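Local coordinates for putative invasin (Yersinia pseudotuberculosis IP 31758, PDB 5N40), which probably acts as a bacterial surface adhesin of the invasin family, with a C-type lectin-like domain following immunoglobulin-like domains, at residues K253-I257 / A268-Q274; M308-R312 / G344-S349. The protein carries 1 engineered substitution. One frame throughout, in Å; residues are numbered along the deposited sequence.

Both contacts lie in the C-type lectin-like adhesion domain, their centres about 10 Å apart. Contact 1 closes first along the chain and sets a turn against strand 265-269 and the start of helix 272-278; contact 2 then ties 308-312 to 344-349 beside it. Segment 268-274 is where they meet. Phe-270 O lies 2.8 Å from Arg-312 NE and 2.9 Å from Tyr-346 N, both probable hydrogen bonds, so one carbonyl of contact 1 reaches both segments of contact 2. A second touch brings Met-269 SD to 3.2 Å from Asn-347 OD1. Downstream of 344-349, Cys-350 is disulfide-bonded to Cys-279.

Contact 1: K253-I257 / A268-Q274; sequences KPGTI and AMFNQSQ
Thr-256 leans on Ala-268 with its methyl and turns its hydroxyl toward the backbone beyond. CG2 sits 3.7 Å from Ala-268 CB, while OG1, placed anti to the backbone N (chi1 -177°), comes within 2.9 Å of Met-269 O. A water fills the corner between the segments: it is 2.6 Å from Thr-256 OG1 and lies within hydrogen-bonding distance of both Met-269 O and Gln-274 OE1. The type I beta turn from Lys-253 to Thr-256 brings both ends of the turn to this surface, and Lys-253 CB packs 4.1 Å from Ala-268 CB. Further along that chain, Lys-253 CG meets the edge of the Phe-270 ring near its plane, before the ammonium end runs off; the lysine also makes a cation-pi contact with Tyr-248. On the facing segment, Asn-271, at the N-cap of helix 272-278, forms a capping box with Gln-274: Gln-274 N donates to Asn-271 OD1 at 2.8 Å, and Asn-271 N returns a bond to Gln-274 OE1 at 3.1 Å, in the carbonyl plane. The second of these bonds helps fix the amide of Gln-274, whose NE2 is 3.3 Å from Thr-256 OG1. Phe-270 reaches inward to Val-348 and Met-278.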
ATOM      1  N   LYS A 253      -6.412 -12.033  32.153  1.00 18.37           N
ATOM      2  CA  LYS A 253      -6.913 -12.681  33.365  1.00 21.21           C
ATOM      3  C   LYS A 253      -6.235 -14.036  33.504  1.00 23.40           C
ATOM      4  O   LYS A 253      -6.850 -15.088  33.279  1.00 24.62           O
ATOM      5  CB  LYS A 253      -8.435 -12.820  33.323  1.00 29.14           C
ATOM      6  CG  LYS A 253      -9.164 -11.497  33.421  1.00 25.98           C
ATOM      7  CD  LYS A 253      -9.118 -10.924  34.833  1.00 29.92           C
ATOM      8  CE  LYS A 253      -9.802  -9.570  34.910  1.00 33.53           C
ATOM      9  NZ  LYS A 253      -9.719  -8.968  36.275  1.00 38.75           N
ATOM     10  N   PRO A 254      -4.948 -14.042  33.864  1.00 21.41           N
ATOM     11  CA  PRO A 254      -4.204 -15.310  33.916  1.00 22.88           C
ATOM     12  C   PRO A 254      -4.693 -16.265  34.978  1.00 25.82           C
ATOM     13  O   PRO A 254      -4.364 -17.454  34.905  1.00 28.51           O
ATOM     14  CB  PRO A 254      -2.765 -14.860  34.202  1.00 26.30           C
ATOM     15  CG  PRO A 254      -2.904 -13.528  34.845  1.00 26.58           C
ATOM     16  CD  PRO A 254      -4.088 -12.889  34.176  1.00 24.34           C
ATOM     17  N   GLY A 255      -5.466 -15.793  35.953  1.00 24.70           N
ATOM     18  CA  GLY A 255      -5.892 -16.621  37.060  1.00 36.67           C
ATOM     19  C   GLY A 255      -7.082 -17.519  36.804  1.00 38.65           C
ATOM     20  O   GLY A 255      -7.477 -18.257  37.713  1.00 38.00           O
ATOM     21  N   THR A 256      -7.673 -17.495  35.613  1.00 31.23           N
ATOM     22  CA  THR A 256      -8.803 -18.360  35.312  1.00 34.24           C
ATOM     23  C   THR A 256      -8.385 -19.475  34.360  1.00 30.86           C
ATOM     24  O   THR A 256      -7.523 -19.293  33.494  1.00 31.07           O
ATOM     25  CB  THR A 256      -9.974 -17.578  34.707  1.00 37.23           C
ATOM     26  OG1 THR A 256     -11.076 -18.471  34.499  1.00 40.27           O
ATOM     27  CG2 THR A 256      -9.596 -16.952  33.391  1.00 33.68           C
ATOM     28  N   ILE A 257      -9.022 -20.628  34.535  1.00 24.82           N
ATOM     29  CA  ILE A 257      -8.677 -21.839  33.795  1.00 31.71           C
ATOM     30  C   ILE A 257      -9.397 -21.900  32.453  1.00 34.14           C
ATOM     31  O   ILE A 257      -8.822 -22.337  31.452  1.00 29.94           O
ATOM     32  CB  ILE A 257      -9.003 -23.074  34.660  1.00 35.45           C
ATOM     33  CG1 ILE A 257      -8.403 -22.930  36.064  1.00 39.51           C
ATOM     34  CG2 ILE A 257      -8.512 -24.350  33.988  1.00 36.81           C
ATOM     35  CD1 ILE A 257      -6.910 -22.697  36.091  1.00 36.98           C
ATOM     36  N   ALA A 268     -10.451 -15.371  28.021  1.00 17.71           N
ATOM     37  CA  ALA A 268     -10.732 -15.923  29.336  1.00 18.13           C
ATOM     38  C   ALA A 268     -12.211 -16.273  29.447  1.00 15.45           C
ATOM     39  O   ALA A 268     -13.072 -15.562  28.922  1.00 18.02           O
ATOM     40  CB  ALA A 268     -10.347 -14.926  30.426  1.00 17.61           C
ATOM     41  N   MET A 269     -12.501 -17.370  30.145  1.00 18.42           N
ATOM     42  CA  MET A 269     -13.863 -17.858  30.311  1.00 18.20           C
ATOM     43  C   MET A 269     -14.083 -18.243  31.768  1.00 21.64           C
ATOM     44  O   MET A 269     -13.140 -18.616  32.471  1.00 20.14           O
ATOM     45  CB  MET A 269     -14.140 -19.057  29.391  1.00 19.91           C
ATOM     46  CG  MET A 269     -13.808 -18.800  27.926  1.00 23.38           C
ATOM     47  SD  MET A 269     -14.813 -17.511  27.147  1.00 20.80           S
ATOM     48  CE  MET A 269     -16.199 -18.473  26.554  1.00 18.75           C
ATOM     49  N   PHE A 270     -15.338 -18.155  32.215  1.00 22.58           N
ATOM     50  CA  PHE A 270     -15.654 -18.151  33.635  1.00 24.09           C
ATOM     51  C   PHE A 270     -16.911 -18.964  33.916  1.00 22.04           C
ATOM     52  O   PHE A 270     -17.832 -19.016  33.099  1.00 20.55           O
ATOM     53  CB  PHE A 270     -15.880 -16.719  34.147  1.00 24.13           C
ATOM     54  CG  PHE A 270     -14.752 -15.782  33.847  1.00 24.91           C
ATOM     55  CD1 PHE A 270     -14.665 -15.158  32.612  1.00 20.02           C
ATOM     56  CD2 PHE A 270     -13.782 -15.521  34.799  1.00 28.42           C
ATOM     57  CE1 PHE A 270     -13.622 -14.294  32.334  1.00 22.90           C
ATOM     58  CE2 PHE A 270     -12.737 -14.657  34.525  1.00 25.81           C
ATOM     59  CZ  PHE A 270     -12.661 -14.043  33.291  1.00 25.41           C
ATOM     60  N   ASN A 271     -16.943 -19.593  35.090  1.00 22.67           N
ATOM     61  CA  ASN A 271     -18.198 -20.105  35.620  1.00 25.03           C
ATOM     62  C   ASN A 271     -18.872 -18.994  36.417  1.00 25.84           C
ATOM     63  O   ASN A 271     -18.350 -17.882  36.541  1.00 21.22           O
ATOM     64  CB  ASN A 271     -17.981 -21.365  36.464  1.00 26.81           C
ATOM     65  CG  ASN A 271     -17.174 -21.109  37.728  1.00 29.81           C
ATOM     66  OD1 ASN A 271     -16.980 -19.969  38.151  1.00 34.08           O
ATOM     67  ND2 ASN A 271     -16.705 -22.190  38.346  1.00 40.62           N
ATOM     68  N   GLN A 272     -20.049 -19.290  36.971  1.00 21.41           N
ATOM     69  CA  GLN A 272     -20.847 -18.239  37.595  1.00 22.45           C
ATOM     70  C   GLN A 272     -20.136 -17.635  38.803  1.00 23.90           C
ATOM     71  O   GLN A 272     -20.099 -16.410  38.965  1.00 25.06           O
ATOM     72  CB  GLN A 272     -22.217 -18.790  37.986  1.00 23.89           C
ATOM     73  CG  GLN A 272     -23.212 -17.718  38.388  1.00 24.89           C
ATOM     74  CD  GLN A 272     -23.703 -16.880  37.214  1.00 25.15           C
ATOM     75  OE1 GLN A 272     -23.640 -17.299  36.056  1.00 21.56           O
ATOM     76  NE2 GLN A 272     -24.221 -15.692  37.519  1.00 28.44           N
ATOM     77  N   SER A 273     -19.567 -18.474  39.672  1.00 24.81           N
ATOM     78  CA  SER A 273     -18.948 -17.942  40.883  1.00 28.36           C
ATOM     79  C   SER A 273     -17.729 -17.086  40.556  1.00 24.19           C
ATOM     80  O   SER A 273     -17.495 -16.056  41.200  1.00 21.97           O
ATOM     81  CB  SER A 273     -18.575 -19.085  41.829  1.00 32.95           C
ATOM     82  OG  SER A 273     -17.655 -19.970  41.225  1.00 38.51           O
ATOM     83  N   GLN A 274     -16.941 -17.493  39.558  1.00 20.89           N
ATOM     84  CA  GLN A 274     -15.795 -16.687  39.146  1.00 26.10           C
ATOM     85  C   GLN A 274     -16.240 -15.334  38.612  1.00 25.48           C
ATOM     86  O   GLN A 274     -15.609 -14.306  38.890  1.00 23.25           O
ATOM     87  CB  GLN A 274     -14.995 -17.419  38.073  1.00 30.76           C
ATOM     88  CG  GLN A 274     -14.175 -18.590  38.551  1.00 27.28           C
ATOM     89  CD  GLN A 274     -13.528 -19.307  37.387  1.00 35.09           C
ATOM     90  OE1 GLN A 274     -14.207 -19.702  36.436  1.00 26.87           O
ATOM     91  NE2 GLN A 274     -12.206 -19.452  37.436  1.00 45.83           N
TER
HETATM   92  O   HOH W   1     -12.456 -20.623  34.069  1.00 37.95           O

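Contact 2: M308-R312 / G344-S349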
ATOM      1  N   MET A 308     -19.568 -16.680  19.541  1.00 20.56           N
ATOM      2  CA  MET A 308     -19.848 -18.109  19.393  1.00 23.79           C
ATOM      3  C   MET A 308     -20.233 -18.757  20.719  1.00 26.12           C
ATOM      4  O   MET A 308     -20.921 -19.785  20.723  1.00 31.71           O
ATOM      5  CB  MET A 308     -18.643 -18.837  18.792  1.00 24.79           C
ATOM      6  CG  MET A 308     -18.451 -18.588  17.309  1.00 38.98           C
ATOM      7  SD  MET A 308     -17.030 -19.487  16.641  1.00 65.83           S
ATOM      8  CE  MET A 308     -17.252 -19.228  14.882  1.00 63.35           C
ATOM      9  N   GLN A 309     -19.813 -18.185  21.844  1.00 22.22           N
ATOM     10  CA  GLN A 309     -20.112 -18.735  23.156  1.00 23.51           C
ATOM     11  C   GLN A 309     -20.950 -17.741  23.949  1.00 22.08           C
ATOM     12  O   GLN A 309     -20.851 -16.524  23.762  1.00 21.35           O
ATOM     13  CB  GLN A 309     -18.834 -19.080  23.936  1.00 25.84           C
ATOM     14  CG  GLN A 309     -17.822 -19.915  23.150  1.00 35.36           C
ATOM     15  CD  GLN A 309     -18.417 -21.195  22.569  1.00 44.49           C
ATOM     16  OE1 GLN A 309     -19.463 -21.674  23.017  1.00 47.63           O
ATOM     17  NE2 GLN A 309     -17.747 -21.752  21.562  1.00 36.66           N
ATOM     18  N   VAL A 310     -21.779 -18.276  24.842  1.00 23.06           N
ATOM     19  CA  VAL A 310     -22.775 -17.451  25.515  1.00 18.22           C
ATOM     20  C   VAL A 310     -22.115 -16.543  26.546  1.00 19.49           C
ATOM     21  O   VAL A 310     -20.970 -16.747  26.972  1.00 18.47           O
ATOM     22  CB  VAL A 310     -23.856 -18.335  26.157  1.00 17.86           C
ATOM     23  CG1 VAL A 310     -24.488 -19.221  25.097  1.00 18.91           C
ATOM     24  CG2 VAL A 310     -23.269 -19.179  27.296  1.00 20.94           C
ATOM     25  N   TYR A 311     -22.869 -15.521  26.955  1.00 17.14           N
ATOM     26  CA  TYR A 311     -22.465 -14.555  27.965  1.00 16.55           C
ATOM     27  C   TYR A 311     -23.281 -14.771  29.232  1.00 20.80           C
ATOM     28  O   TYR A 311     -24.495 -14.990  29.167  1.00 19.42           O
ATOM     29  CB  TYR A 311     -22.661 -13.120  27.449  1.00 17.38           C
ATOM     30  CG  TYR A 311     -21.582 -12.688  26.473  1.00 13.86           C
ATOM     31  CD1 TYR A 311     -21.435 -13.309  25.241  1.00 16.75           C
ATOM     32  CD2 TYR A 311     -20.710 -11.655  26.792  1.00 16.59           C
ATOM     33  CE1 TYR A 311     -20.426 -12.925  24.357  1.00 14.57           C
ATOM     34  CE2 TYR A 311     -19.709 -11.259  25.911  1.00 17.56           C
ATOM     35  CZ  TYR A 311     -19.578 -11.892  24.700  1.00 14.06           C
ATOM     36  OH  TYR A 311     -18.569 -11.494  23.829  1.00 17.82           O
ATOM     37  N   ARG A 312     -22.617 -14.713  30.382  1.00 20.25           N
ATOM     38  CA  ARG A 312     -23.294 -14.973  31.646  1.00 21.60           C
ATOM     39  C   ARG A 312     -24.121 -13.768  32.079  1.00 24.04           C
ATOM     40  O   ARG A 312     -23.770 -12.614  31.815  1.00 18.69           O
ATOM     41  CB  ARG A 312     -22.283 -15.328  32.744  1.00 22.89           C
ATOM     42  CG  ARG A 312     -21.601 -16.671  32.529  1.00 19.66           C
ATOM     43  CD  ARG A 312     -20.915 -17.185  33.795  1.00 24.02           C
ATOM     44  NE  ARG A 312     -20.578 -18.601  33.670  1.00 22.39           N
ATOM     45  CZ  ARG A 312     -21.446 -19.599  33.825  1.00 25.98           C
ATOM     46  NH1 ARG A 312     -22.717 -19.345  34.121  1.00 22.35           N
ATOM     47  NH2 ARG A 312     -21.044 -20.854  33.685  1.00 24.15           N
ATOM     48  N   GLY A 344     -19.878 -24.699  33.335  1.00 29.21           N
ATOM     49  CA  GLY A 344     -19.847 -23.884  32.127  1.00 27.34           C
ATOM     50  C   GLY A 344     -18.757 -22.831  32.194  1.00 25.67           C
ATOM     51  O   GLY A 344     -18.649 -22.089  33.176  1.00 26.37           O
ATOM     52  N   ASN A 345     -17.936 -22.768  31.145  1.00 27.72           N
ATOM     53  CA  ASN A 345     -16.913 -21.735  30.991  1.00 28.87           C
ATOM     54  C   ASN A 345     -17.393 -20.810  29.878  1.00 23.15           C
ATOM     55  O   ASN A 345     -17.224 -21.104  28.690  1.00 21.82           O
ATOM     56  CB  ASN A 345     -15.547 -22.342  30.686  1.00 30.73           C
ATOM     57  CG  ASN A 345     -14.933 -23.021  31.896  1.00 35.83           C
ATOM     58  OD1 ASN A 345     -15.055 -22.539  33.026  1.00 35.30           O
ATOM     59  ND2 ASN A 345     -14.272 -24.147  31.666  1.00 35.52           N
ATOM     60  N   TYR A 346     -17.997 -19.699  30.274  1.00 22.28           N
ATOM     61  CA  TYR A 346     -18.711 -18.816  29.370  1.00 21.74           C
ATOM     62  C   TYR A 346     -18.075 -17.433  29.389  1.00 15.18           C
ATOM     63  O   TYR A 346     -17.211 -17.124  30.213  1.00 17.93           O
ATOM     64  CB  TYR A 346     -20.194 -18.717  29.765  1.00 22.45           C
ATOM     65  CG  TYR A 346     -20.925 -20.042  29.839  1.00 24.64           C
ATOM     66  CD1 TYR A 346     -20.517 -21.135  29.090  1.00 21.46           C
ATOM     67  CD2 TYR A 346     -22.038 -20.190  30.659  1.00 23.25           C
ATOM     68  CE1 TYR A 346     -21.193 -22.339  29.156  1.00 26.11           C
ATOM     69  CE2 TYR A 346     -22.718 -21.386  30.730  1.00 26.78           C
ATOM     70  CZ  TYR A 346     -22.295 -22.459  29.978  1.00 33.97           C
ATOM     71  OH  TYR A 346     -22.978 -23.653  30.055  1.00 40.35           O
ATOM     72  N   ASN A 347     -18.521 -16.592  28.462  1.00 17.47           N
ATOM     73  CA  ASN A 347     -18.044 -15.219  28.404  1.00 16.01           C
ATOM     74  C   ASN A 347     -18.636 -14.390  29.534  1.00 17.79           C
ATOM     75  O   ASN A 347     -19.751 -14.639  30.001  1.00 17.92           O
ATOM     76  CB  ASN A 347     -18.420 -14.581  27.068  1.00 14.26           C
ATOM     77  CG  ASN A 347     -17.532 -15.035  25.923  1.00 17.74           C
ATOM     78  OD1 ASN A 347     -16.312 -14.895  25.977  1.00 19.87           O
ATOM     79  ND2 ASN A 347     -18.145 -15.575  24.877  1.00 18.31           N
ATOM     80  N   VAL A 348     -17.886 -13.374  29.957  1.00 16.27           N
ATOM     81  CA  VAL A 348     -18.379 -12.391  30.914  1.00 16.35           C
ATOM     82  C   VAL A 348     -18.137 -10.993  30.359  1.00 17.89           C
ATOM     83  O   VAL A 348     -16.984 -10.598  30.121  1.00 16.75           O
ATOM     84  CB  VAL A 348     -17.728 -12.546  32.299  1.00 20.08           C
ATOM     85  CG1 VAL A 348     -18.225 -11.468  33.250  1.00 19.90           C
ATOM     86  CG2 VAL A 348     -18.028 -13.923  32.866  1.00 17.54           C
ATOM     87  N   SER A 349     -19.224 -10.262  30.139  1.00 15.51           N
ATOM     88  CA  SER A 349     -19.193  -8.822  29.920  1.00 14.36           C
ATOM     89  C   SER A 349     -19.605  -8.156  31.223  1.00 18.27           C
ATOM     90  O   SER A 349     -20.745  -8.312  31.682  1.00 19.80           O
ATOM     91  CB  SER A 349     -20.119  -8.413  28.780  1.00 14.60           C
ATOM     92  OG  SER A 349     -20.195  -6.998  28.678  1.00 15.78           O
TER
HETATM   93  O   HOH W   2     -17.717 -16.259  22.165  1.00 18.86           O
HETATM   94  O   HOH W   3     -21.823 -10.922  30.756  1.00 18.31           O
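Arg-312 crosses Tyr-346 at about a right angle and ends at the backbone of Gly-344. Its CB lies 3.8 Å from Asn-347 O, the carbonyl that accepts the bond from Arg-312 N in the bridge between Tyr-311 and Asn-347. CG touches Tyr-346 CB and that same oxygen; from there the chain runs extended to NE, which passes Tyr-346 CD2 and donates to Phe-270 O. At CZ the guanidinium receives Tyr-346 CD2 over the centre of one face, 3.3 Å from CZ, with the two planes 29° apart. NH1 lies near the same CD2 atom and has weak polar partners in Gln-272 and Asp-341. At the tip, NH2 donates to Gly-344 O over 2.7 Å; the oxygen lies in the guanidinium plane, although the nitrogen stands above the carbonyl plane. NH2 also bonds Gly-340 O, so two carbonyls help fix the rotation of the group. The Tyr-346 ring is sandwiched between Gly-344 CA and Val-310 CG2. Asn-347 CB stands over the Tyr-311 ring, 3.5 Å from its centroid, while its ND2 donates to Gln-309 O. The contact joins strand 311-313 and the residues leading into it to the loop after helix 340-343, with Val-348 packed on helix 272-278 and Asn-347 on strand 265-269.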